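PDB 6KRW: protein-tyrosine-phosphatase PTP1 from Arabidopsis thaliana, which removes phosphate from phosphotyrosine in proteins, inactivating MPK4 in vitro and probably inhibiting MPK6, and, with MKP1, modulates plant defence. Local coordinates for residues Q127-T136 with V226-C237; P210-K221 with F290-D301. One frame throughout, in Å; residues are numbered along the deposited sequence. Where two conformers were deposited one is given.

Contact 1: Q127-T136 with V226-C237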
loop_
_atom_site.group_PDB
_atom_site.type_symbol
_atom_site.label_atom_id
_atom_site.label_comp_id
_atom_site.label_asym_id
_atom_site.label_seq_id
_atom_site.Cartn_x
_atom_site.Cartn_y
_atom_site.Cartn_z
ATOM N N GLN A 127 -10.473 -4.684 10.623
ATOM C CA GLN A 127 -9.834 -5.540 9.589
ATOM C C GLN A 127 -8.614 -6.276 10.164
ATOM O O GLN A 127 -7.999 -7.053 9.443
ATOM C CB GLN A 127 -9.444 -4.668 8.404
ATOM C CG GLN A 127 -10.621 -3.985 7.706
ATOM C CD GLN A 127 -11.656 -4.963 7.218
ATOM O OE1 GLN A 127 -11.322 -6.086 6.842
ATOM N NE2 GLN A 127 -12.917 -4.529 7.239
ATOM N N HIS A 128 -8.294 -6.058 11.439
ATOM C CA HIS A 128 -7.111 -6.651 12.146
ATOM C C HIS A 128 -5.856 -6.581 11.262
ATOM O O HIS A 128 -5.166 -7.604 11.056
ATOM C CB HIS A 128 -7.415 -8.065 12.667
ATOM C CG HIS A 128 -7.921 -9.043 11.665
ATOM N ND1 HIS A 128 -7.079 -9.722 10.817
ATOM C CD2 HIS A 128 -9.177 -9.414 11.326
ATOM C CE1 HIS A 128 -7.793 -10.478 9.994
ATOM N NE2 HIS A 128 -9.075 -10.330 10.308
ATOM N N CYS A 129 -5.554 -5.386 10.769
ATOM C CA CYS A 129 -4.387 -5.166 9.877
ATOM C C CYS A 129 -3.113 -5.250 10.699
ATOM O O CYS A 129 -2.990 -4.502 11.644
ATOM C CB CYS A 129 -4.447 -3.800 9.215
ATOM S SG CYS A 129 -5.923 -3.607 8.181
ATOM N N PRO A 130 -2.168 -6.160 10.387
ATOM C CA PRO A 130 -0.952 -6.273 11.198
ATOM C C PRO A 130 0.126 -5.219 10.901
ATOM O O PRO A 130 1.039 -5.043 11.737
ATOM C CB PRO A 130 -0.457 -7.677 10.839
ATOM C CG PRO A 130 -0.916 -7.875 9.418
ATOM C CD PRO A 130 -2.299 -7.255 9.411
ATOM N N ILE A 131 0.029 -4.556 9.746
ATOM C CA ILE A 131 1.109 -3.690 9.190
ATOM C C ILE A 131 0.457 -2.441 8.629
ATOM O O ILE A 131 -0.533 -2.567 7.904
ATOM C CB ILE A 131 1.899 -4.414 8.080
ATOM C CG1 ILE A 131 2.536 -5.714 8.583
ATOM C CG2 ILE A 131 2.918 -3.487 7.420
ATOM C CD1 ILE A 131 3.601 -5.562 9.585
ATOM N N ILE A 132 1.089 -1.308 8.811
ATOM C CA ILE A 132 0.869 -0.058 8.066
ATOM C C ILE A 132 2.166 0.348 7.388
ATOM O O ILE A 132 3.176 0.515 8.075
ATOM C CB ILE A 132 0.342 1.059 8.956
ATOM C CG1 ILE A 132 -0.974 0.685 9.624
ATOM C CG2 ILE A 132 0.238 2.339 8.176
ATOM C CD1 ILE A 132 -1.354 1.593 10.791
ATOM N N VAL A 133 2.128 0.509 6.087
ATOM C CA VAL A 133 3.211 1.041 5.242
ATOM C C VAL A 133 2.845 2.458 4.878
ATOM O O VAL A 133 1.852 2.680 4.144
ATOM C CB VAL A 133 3.521 0.172 4.026
ATOM C CG1 VAL A 133 4.618 0.763 3.184
ATOM C CG2 VAL A 133 3.801 -1.261 4.421
ATOM N N MET A 134 3.653 3.393 5.357
ATOM C CA MET A 134 3.432 4.826 5.115
ATOM C C MET A 134 4.542 5.354 4.215
ATOM O O MET A 134 5.716 5.327 4.651
ATOM C CB MET A 134 3.457 5.561 6.451
ATOM C CG MET A 134 3.266 7.031 6.314
ATOM S SD MET A 134 3.105 7.788 7.912
ATOM C CE MET A 134 2.840 9.466 7.375
ATOM N N LEU A 135 4.230 5.887 3.035
ATOM C CA LEU A 135 5.221 6.242 1.989
ATOM C C LEU A 135 5.230 7.746 1.754
ATOM O O LEU A 135 5.543 8.170 0.665
ATOM C CB LEU A 135 4.865 5.482 0.706
ATOM C CG LEU A 135 4.837 3.972 0.864
ATOM C CD1 LEU A 135 4.218 3.329 -0.397
ATOM C CD2 LEU A 135 6.211 3.400 1.148
ATOM N N THR A 136 4.952 8.530 2.784
ATOM C CA THR A 136 4.932 9.999 2.620
ATOM C C THR A 136 5.442 10.641 3.920
ATOM O O THR A 136 5.329 10.008 4.934
ATOM C CB THR A 136 3.515 10.508 2.327
ATOM O OG1 THR A 136 3.445 11.914 2.072
ATOM C CG2 THR A 136 2.527 10.157 3.414
ATOM N N VAL A 226 5.576 -11.977 7.289
ATOM C CA VAL A 226 4.240 -11.693 7.870
ATOM C C VAL A 226 3.221 -12.526 7.110
ATOM O O VAL A 226 2.993 -12.280 5.935
ATOM C CB VAL A 226 3.913 -10.195 7.788
ATOM C CG1 VAL A 226 2.549 -9.898 8.392
ATOM C CG2 VAL A 226 5.001 -9.346 8.441
ATOM N N PRO A 227 2.573 -13.518 7.743
ATOM C CA PRO A 227 1.622 -14.366 7.041
ATOM C C PRO A 227 0.469 -13.544 6.477
ATOM O O PRO A 227 -0.129 -12.739 7.185
ATOM C CB PRO A 227 1.126 -15.353 8.102
ATOM C CG PRO A 227 2.213 -15.335 9.135
ATOM C CD PRO A 227 2.741 -13.916 9.147
ATOM N N PRO A 228 0.146 -13.700 5.180
ATOM C CA PRO A 228 -1.030 -13.040 4.610
ATOM C C PRO A 228 -2.334 -13.285 5.384
ATOM O O PRO A 228 -3.174 -12.411 5.420
ATOM C CB PRO A 228 -1.095 -13.651 3.210
ATOM C CG PRO A 228 0.352 -13.883 2.872
ATOM C CD PRO A 228 0.962 -14.380 4.153
ATOM N N SER A 229 -2.452 -14.434 6.046
ATOM C CA SER A 229 -3.685 -14.772 6.801
ATOM C C SER A 229 -3.845 -13.894 8.051
ATOM O O SER A 229 -4.924 -13.929 8.641
ATOM C CB SER A 229 -3.697 -16.224 7.164
ATOM O OG SER A 229 -2.621 -16.533 8.030
ATOM N N LEU A 230 -2.824 -13.134 8.447
ATOM C CA LEU A 230 -2.947 -12.267 9.658
ATOM C C LEU A 230 -3.876 -11.091 9.358
ATOM O O LEU A 230 -4.475 -10.545 10.294
ATOM C CB LEU A 230 -1.578 -11.721 10.061
ATOM C CG LEU A 230 -0.916 -12.300 11.296
ATOM C CD1 LEU A 230 -0.727 -13.799 11.152
ATOM C CD2 LEU A 230 0.406 -11.572 11.492
ATOM N N GLY A 231 -3.945 -10.684 8.097
ATOM C CA GLY A 231 -4.867 -9.611 7.703
ATOM C C GLY A 231 -4.264 -8.756 6.605
ATOM O O GLY A 231 -3.114 -8.943 6.214
ATOM N N PRO A 232 -5.057 -7.832 6.031
ATOM C CA PRO A 232 -4.569 -6.955 4.983
ATOM C C PRO A 232 -3.434 -6.049 5.481
ATOM O O PRO A 232 -3.444 -5.615 6.604
ATOM C CB PRO A 232 -5.792 -6.122 4.561
ATOM C CG PRO A 232 -6.982 -6.844 5.148
ATOM C CD PRO A 232 -6.452 -7.549 6.390
ATOM N N ILE A 233 -2.488 -5.786 4.592
ATOM C CA ILE A 233 -1.424 -4.769 4.817
ATOM C C ILE A 233 -1.958 -3.420 4.368
ATOM O O ILE A 233 -2.309 -3.273 3.196
ATOM C CB ILE A 233 -0.142 -5.132 4.058
ATOM C CG1 ILE A 233 0.456 -6.422 4.607
ATOM C CG2 ILE A 233 0.838 -3.973 4.057
ATOM C CD1 ILE A 233 1.561 -6.967 3.768
ATOM N N ILE A 234 -2.038 -2.473 5.282
ATOM C CA ILE A 234 -2.384 -1.092 4.915
ATOM C C ILE A 234 -1.208 -0.467 4.199
ATOM O O ILE A 234 -0.101 -0.532 4.713
ATOM C CB ILE A 234 -2.869 -0.288 6.122
ATOM C CG1 ILE A 234 -4.222 -0.807 6.601
ATOM C CG2 ILE A 234 -2.938 1.176 5.778
ATOM C CD1 ILE A 234 -4.639 -0.259 7.955
ATOM N N VAL A 235 -1.444 0.145 3.065
ATOM C CA VAL A 235 -0.425 0.934 2.336
ATOM C C VAL A 235 -1.011 2.284 2.040
ATOM O O VAL A 235 -2.140 2.350 1.504
ATOM C CB VAL A 235 0.125 0.260 1.080
ATOM C CG1 VAL A 235 1.263 1.060 0.488
ATOM C CG2 VAL A 235 0.527 -1.179 1.311
ATOM N N HIS A 236 -0.320 3.356 2.426
ATOM C CA HIS A 236 -0.864 4.693 2.142
ATOM C C HIS A 236 0.269 5.665 1.840
ATOM O O HIS A 236 1.398 5.482 2.341
ATOM C CB HIS A 236 -1.759 5.196 3.264
ATOM C CG HIS A 236 -1.048 5.774 4.454
ATOM N ND1 HIS A 236 -0.714 7.100 4.481
ATOM C CD2 HIS A 236 -0.767 5.248 5.649
ATOM C CE1 HIS A 236 -0.128 7.368 5.666
ATOM N NE2 HIS A 236 -0.128 6.228 6.406
ATOM N N CYS A 237 -0.038 6.678 1.073
ATOM C CA CYS A 237 0.851 7.843 0.877
ATOM C C CYS A 237 -0.038 9.050 1.141
ATOM O O CYS A 237 -0.606 9.127 2.228
ATOM C CB CYS A 237 1.524 7.809 -0.499
ATOM S SG CYS A 237 0.416 7.467 -1.894
#

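Contact 2: P210-K221 with F290-D301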
loop_
_atom_site.group_PDB
_atom_site.type_symbol
_atom_site.label_atom_id
_atom_site.label_comp_id
_atom_site.label_asym_id
_atom_site.label_seq_id
_atom_site.Cartn_x
_atom_site.Cartn_y
_atom_site.Cartn_z
ATOM N N PRO A 210 12.186 7.365 -5.428
ATOM C CA PRO A 210 13.410 7.375 -4.635
ATOM C C PRO A 210 14.646 7.379 -5.536
ATOM O O PRO A 210 14.565 7.050 -6.685
ATOM C CB PRO A 210 13.345 6.095 -3.788
ATOM C CG PRO A 210 11.880 5.697 -3.815
ATOM C CD PRO A 210 11.364 6.181 -5.144
ATOM N N LYS A 211 15.781 7.762 -4.971
ATOM C CA LYS A 211 17.046 7.767 -5.751
ATOM C C LYS A 211 17.551 6.335 -5.985
ATOM O O LYS A 211 18.309 6.154 -6.949
ATOM C CB LYS A 211 18.079 8.653 -5.046
ATOM C CG LYS A 211 17.525 10.010 -4.627
ATOM C CD LYS A 211 16.901 10.799 -5.766
ATOM C CE LYS A 211 15.784 11.724 -5.322
ATOM N NZ LYS A 211 14.496 11.010 -5.120
ATOM N N ASP A 212 17.180 5.367 -5.136
ATOM C CA ASP A 212 17.593 3.955 -5.345
ATOM C C ASP A 212 16.469 3.048 -4.829
ATOM O O ASP A 212 15.498 3.562 -4.312
ATOM C CB ASP A 212 18.970 3.702 -4.722
ATOM C CG ASP A 212 18.975 3.837 -3.217
ATOM O OD1 ASP A 212 18.178 3.145 -2.545
ATOM O OD2 ASP A 212 19.833 4.585 -2.724
ATOM N N THR A 213 16.626 1.738 -4.913
ATOM C CA THR A 213 15.519 0.808 -4.568
ATOM C C THR A 213 15.726 0.185 -3.189
ATOM O O THR A 213 14.941 -0.677 -2.795
ATOM C CB THR A 213 15.392 -0.315 -5.603
ATOM O OG1 THR A 213 16.576 -1.121 -5.595
ATOM C CG2 THR A 213 15.128 0.239 -6.984
ATOM N N VAL A 214 16.771 0.598 -2.464
ATOM C CA VAL A 214 17.185 -0.188 -1.276
ATOM C C VAL A 214 16.146 -0.064 -0.158
ATOM O O VAL A 214 15.829 -1.106 0.453
ATOM C CB VAL A 214 18.587 0.255 -0.833
ATOM C CG1 VAL A 214 19.026 -0.498 0.409
ATOM C CG2 VAL A 214 19.597 0.075 -1.951
ATOM N N ALA A 215 15.688 1.151 0.161
ATOM C CA ALA A 215 14.760 1.321 1.309
ATOM C C ALA A 215 13.423 0.631 0.980
ATOM O O ALA A 215 12.876 -0.107 1.814
ATOM C CB ALA A 215 14.551 2.782 1.583
ATOM N N VAL A 216 12.944 0.806 -0.241
ATOM C CA VAL A 216 11.638 0.172 -0.585
ATOM C C VAL A 216 11.766 -1.354 -0.527
ATOM O O VAL A 216 10.861 -2.027 0.018
ATOM C CB VAL A 216 11.173 0.681 -1.950
ATOM C CG1 VAL A 216 9.966 -0.127 -2.399
ATOM C CG2 VAL A 216 10.792 2.134 -1.887
ATOM N N ARG A 217 12.870 -1.907 -1.006
ATOM C CA ARG A 217 13.060 -3.375 -0.925
ATOM C C ARG A 217 13.228 -3.819 0.530
ATOM O O ARG A 217 12.812 -4.938 0.845
ATOM C CB ARG A 217 14.205 -3.806 -1.841
ATOM C CG ARG A 217 13.821 -3.728 -3.309
ATOM C CD ARG A 217 14.875 -4.276 -4.242
ATOM N NE ARG A 217 16.175 -3.669 -4.051
ATOM C CZ ARG A 217 17.213 -4.242 -3.460
ATOM N NH1 ARG A 217 17.117 -5.462 -2.957
ATOM N NH2 ARG A 217 18.354 -3.589 -3.385
ATOM N N GLU A 218 13.814 -2.995 1.403
ATOM C CA GLU A 218 13.886 -3.401 2.822
ATOM C C GLU A 218 12.475 -3.536 3.409
ATOM O O GLU A 218 12.256 -4.440 4.227
ATOM C CB GLU A 218 14.749 -2.414 3.602
ATOM C CG GLU A 218 14.936 -2.868 5.029
ATOM C CD GLU A 218 15.879 -2.021 5.866
ATOM O OE1 GLU A 218 16.876 -1.530 5.330
ATOM O OE2 GLU A 218 15.491 -1.763 6.977
ATOM N N ILE A 219 11.544 -2.668 3.021
ATOM C CA ILE A 219 10.142 -2.828 3.510
ATOM C C ILE A 219 9.649 -4.222 3.107
ATOM O O ILE A 219 9.142 -4.954 3.958
ATOM C CB ILE A 219 9.231 -1.735 2.943
ATOM C CG1 ILE A 219 9.695 -0.329 3.320
ATOM C CG2 ILE A 219 7.774 -1.995 3.340
ATOM C CD1 ILE A 219 8.933 0.783 2.646
ATOM N N LEU A 220 9.844 -4.600 1.847
ATOM C CA LEU A 220 9.368 -5.932 1.400
ATOM C C LEU A 220 10.093 -7.039 2.164
ATOM O O LEU A 220 9.447 -8.013 2.595
ATOM C CB LEU A 220 9.583 -6.056 -0.112
ATOM C CG LEU A 220 9.314 -7.439 -0.699
ATOM C CD1 LEU A 220 7.875 -7.876 -0.409
ATOM C CD2 LEU A 220 9.576 -7.439 -2.202
ATOM N N LYS A 221 11.402 -6.883 2.373
ATOM C CA LYS A 221 12.171 -7.926 3.087
ATOM C C LYS A 221 11.638 -8.096 4.515
ATOM O O LYS A 221 11.542 -9.260 4.980
ATOM C CB LYS A 221 13.644 -7.557 3.097
ATOM C CG LYS A 221 14.314 -7.636 1.738
ATOM C CD LYS A 221 15.762 -7.175 1.777
ATOM C CE LYS A 221 16.383 -7.076 0.396
ATOM N NZ LYS A 221 16.476 -8.397 -0.271
ATOM N N PHE A 290 10.396 2.492 -11.872
ATOM C CA PHE A 290 10.907 2.141 -10.520
ATOM C C PHE A 290 10.395 0.753 -10.119
ATOM O O PHE A 290 11.125 -0.009 -9.509
ATOM C CB PHE A 290 10.529 3.228 -9.518
ATOM C CG PHE A 290 11.059 3.005 -8.126
ATOM C CD1 PHE A 290 12.361 3.356 -7.796
ATOM C CD2 PHE A 290 10.271 2.449 -7.139
ATOM C CE1 PHE A 290 12.845 3.138 -6.512
ATOM C CE2 PHE A 290 10.752 2.234 -5.857
ATOM C CZ PHE A 290 12.054 2.586 -5.542
ATOM N N CYS A 291 9.142 0.421 -10.491
ATOM C CA CYS A 291 8.595 -0.935 -10.232
ATOM C C CYS A 291 9.529 -1.964 -10.862
ATOM O O CYS A 291 9.917 -2.908 -10.223
ATOM C CB CYS A 291 7.235 -1.163 -10.896
ATOM S SG CYS A 291 5.851 -0.303 -10.139
ATOM N N TYR A 292 9.859 -1.773 -12.142
ATOM C CA TYR A 292 10.710 -2.753 -12.855
ATOM C C TYR A 292 12.080 -2.840 -12.170
ATOM O O TYR A 292 12.568 -3.934 -11.933
ATOM C CB TYR A 292 10.890 -2.351 -14.310
ATOM C CG TYR A 292 9.871 -2.950 -15.247
ATOM C CD1 TYR A 292 10.049 -4.229 -15.724
ATOM C CD2 TYR A 292 8.762 -2.239 -15.663
ATOM C CE1 TYR A 292 9.145 -4.810 -16.584
ATOM C CE2 TYR A 292 7.848 -2.806 -16.537
ATOM C CZ TYR A 292 8.043 -4.091 -16.987
ATOM O OH TYR A 292 7.162 -4.716 -17.850
ATOM N N ASN A 293 12.667 -1.687 -11.842
ATOM C CA ASN A 293 14.032 -1.669 -11.256
ATOM C C ASN A 293 14.000 -2.369 -9.902
ATOM O O ASN A 293 14.913 -3.163 -9.629
ATOM C CB ASN A 293 14.527 -0.231 -11.164
ATOM C CG ASN A 293 14.929 0.322 -12.509
ATOM O OD1 ASN A 293 15.501 -0.385 -13.317
ATOM N ND2 ASN A 293 14.697 1.600 -12.733
ATOM N N ALA A 294 12.986 -2.090 -9.085
ATOM C CA ALA A 294 12.926 -2.699 -7.742
ATOM C C ALA A 294 12.729 -4.205 -7.899
ATOM O O ALA A 294 13.259 -4.986 -7.112
ATOM C CB ALA A 294 11.847 -2.075 -6.892
ATOM N N ILE A 295 11.853 -4.621 -8.821
ATOM C CA ILE A 295 11.597 -6.076 -8.981
ATOM C C ILE A 295 12.875 -6.775 -9.466
ATOM O O ILE A 295 13.218 -7.836 -8.932
ATOM C CB ILE A 295 10.420 -6.289 -9.949
ATOM C CG1 ILE A 295 9.101 -5.859 -9.305
ATOM C CG2 ILE A 295 10.356 -7.733 -10.419
ATOM C CD1 ILE A 295 7.962 -5.599 -10.282
ATOM N N VAL A 296 13.583 -6.187 -10.427
ATOM C CA VAL A 296 14.877 -6.769 -10.879
ATOM C C VAL A 296 15.848 -6.841 -9.702
ATOM O O VAL A 296 16.468 -7.912 -9.521
ATOM C CB VAL A 296 15.456 -5.990 -12.068
ATOM C CG1 VAL A 296 16.924 -6.319 -12.298
ATOM C CG2 VAL A 296 14.646 -6.257 -13.320
ATOM N N ASP A 297 16.002 -5.749 -8.955
ATOM C CA ASP A 297 16.997 -5.691 -7.843
ATOM C C ASP A 297 16.637 -6.761 -6.810
ATOM O O ASP A 297 17.547 -7.445 -6.310
ATOM C CB ASP A 297 17.033 -4.305 -7.210
ATOM C CG ASP A 297 17.659 -3.264 -8.119
ATOM O OD1 ASP A 297 18.227 -3.660 -9.162
ATOM O OD2 ASP A 297 17.529 -2.053 -7.806
ATOM N N GLU A 298 15.328 -6.952 -6.564
ATOM C CA GLU A 298 14.947 -7.930 -5.527
ATOM C C GLU A 298 15.168 -9.348 -6.049
ATOM O O GLU A 298 15.611 -10.217 -5.277
ATOM C CB GLU A 298 13.537 -7.693 -5.014
ATOM C CG GLU A 298 13.222 -8.553 -3.812
ATOM C CD GLU A 298 14.095 -8.305 -2.600
ATOM O OE1 GLU A 298 14.750 -7.265 -2.573
ATOM O OE2 GLU A 298 14.074 -9.139 -1.699
ATOM N N LEU A 299 14.817 -9.610 -7.305
ATOM C CA LEU A 299 15.058 -10.946 -7.909
ATOM C C LEU A 299 16.563 -11.266 -7.932
ATOM O O LEU A 299 16.895 -12.455 -7.775
ATOM C CB LEU A 299 14.466 -11.008 -9.316
ATOM C CG LEU A 299 12.938 -11.059 -9.379
ATOM C CD1 LEU A 299 12.439 -10.906 -10.803
ATOM C CD2 LEU A 299 12.413 -12.355 -8.756
ATOM N N GLU A 300 17.438 -10.266 -8.080
ATOM C CA GLU A 300 18.905 -10.497 -8.011
ATOM C C GLU A 300 19.293 -10.910 -6.587
ATOM O O GLU A 300 20.091 -11.862 -6.464
ATOM C CB GLU A 300 19.661 -9.257 -8.469
ATOM C CG GLU A 300 19.619 -9.055 -9.953
ATOM C CD GLU A 300 20.255 -7.772 -10.464
ATOM O OE1 GLU A 300 20.611 -6.874 -9.634
ATOM O OE2 GLU A 300 20.428 -7.687 -11.707
ATOM N N ASP A 301 18.717 -10.270 -5.567
ATOM C CA ASP A 301 18.968 -10.660 -4.155
ATOM C C ASP A 301 18.472 -12.085 -3.916
ATOM O O ASP A 301 19.216 -12.871 -3.307
ATOM C CB ASP A 301 18.264 -9.724 -3.185
ATOM C CG ASP A 301 19.032 -8.459 -2.899
ATOM O OD1 ASP A 301 20.120 -8.294 -3.469
ATOM O OD2 ASP A 301 18.528 -7.656 -2.112
HETATM O O HOH W 1 19.778 -1.504 -5.390
HETATM O O HOH W 2 20.647 -5.678 -3.058
#

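Contact 1: Q127-T136 with V226-C237
Met-134 and His-236 meet where parallel strands 131-134 and 233-236 approach the active site. Met-134 CA lies over one face of the imidazole, 4.3 Å from the ring centroid, in a CH-pi contact, and its extended chain carries CG to 3.5 Å from His-236 CE1. The first torsion of His-236 (chi1 80°) puts CG between backbone N and carbonyl carbon; from there ND1 donates to Cys-237 O (3.0 Å), in the carbonyl plane, while NE2 bonds Tyr-150 OH. With both nitrogens used, ring rotation is fixed beside Cys-237, the phosphocysteine nucleophile of the HCX5R signature. Behind them Val-133 N bonds Ile-234 O (2.8 Å), and Ile-132 and Ile-234, whose branched, apolar chains suit both a strand and a buried face, lie side by side. Farther back, Cys-129 SG packs on Ile-234 CD1 at 3.6 Å, and His-128 ND1 bonds Leu-230 O (2.8 Å). At Gly-231 (phi 145°) a CB would clash with His-128 O and press on the preceding carbonyl O, so a residue without one fits. Helix 117-126 covers the Ile-132 and Ile-234 face through Phe-120, helix 242-259 meets Leu-135 and Ile-233, and strands 194-200 and 106-109 flank the pair.

Contact 2: P210-K221 with F290-D301
Arg-217 bends at its third torsion (chi3 -54°) and Glu-298 at its second (chi2 62°), and these two turns bring guanidinium and carboxylate together between helix 214-221 and helix 290-301. The helical segments cross at -59° with their axes 10.1 Å apart, and Arg-217 enters as a knob into a hole formed by Ala-294, Asp-297, Glu-298 and Asp-301. A long side chain suits this place: its methylene part fills the hole, where Arg-217 CD lies 3.4 Å from Ala-294 O, while its flat head carries several donors to the acidic rim. One face of the guanidinium rests on Asp-297 CB; around its edge, Arg-217 NH1 makes a salt bridge to Glu-298 OE1 at 3.0 Å, and Arg-217 NE donates to Thr-213 OG1. Thr-213 OG1 in turn donates to the anti lone pair of Asp-297 OD2 at 2.6 Å, so the threonine positions the arginine and the aspartate at once. Arg-217 NH2 donates to two waters, one of which also bonds Asp-301 OD1.

Toward the start of helix 290-301 the contact turns apolar. Phe-290 offers a face to Pro-210 CD, 3.8 Å from the ring centroid, and its edge to Val-216 CG2 and to the carbonyl of Asp-212, whose side chain caps Val-214 N. Trp-204 also meets the ring.

At the far end Lys-221 NZ bonds Glu-298 OE2 (2.9 Å), an oxygen that Tyr-224 OH also holds. The salt-bridge network closes on Asp-301 OD2, which takes Arg-217 NH1 from above the carboxylate plane at 2.7 Å and Lys-221 NZ on its anti side at 2.9 Å.

In the fold
After the N-terminal helices, strands 92-95 and 106-109 and helix 117-126, the chain lays down 127-136, then runs through strands 158-160 to 194-200 and past Asp-206 before reaching 210-221. Only then does 226-237 return to close contact 1 over 89 intervening residues. Contact 2 closes later, when 290-301 meets 210-221 after 68 residues that include strand 233-236 and helices 242-259 and 267-277. The two loops therefore cross instead of nesting. Contact 1 lies within the central sheet; contact 2 joins helix 214-223, which packs on the Val-133 face of the sheet, to the C-terminal helix 285-303. Their centres are about 19 Å apart, yet they touch through Ile-219, whose CD1 packs 4.1 Å from Leu-135 CD2.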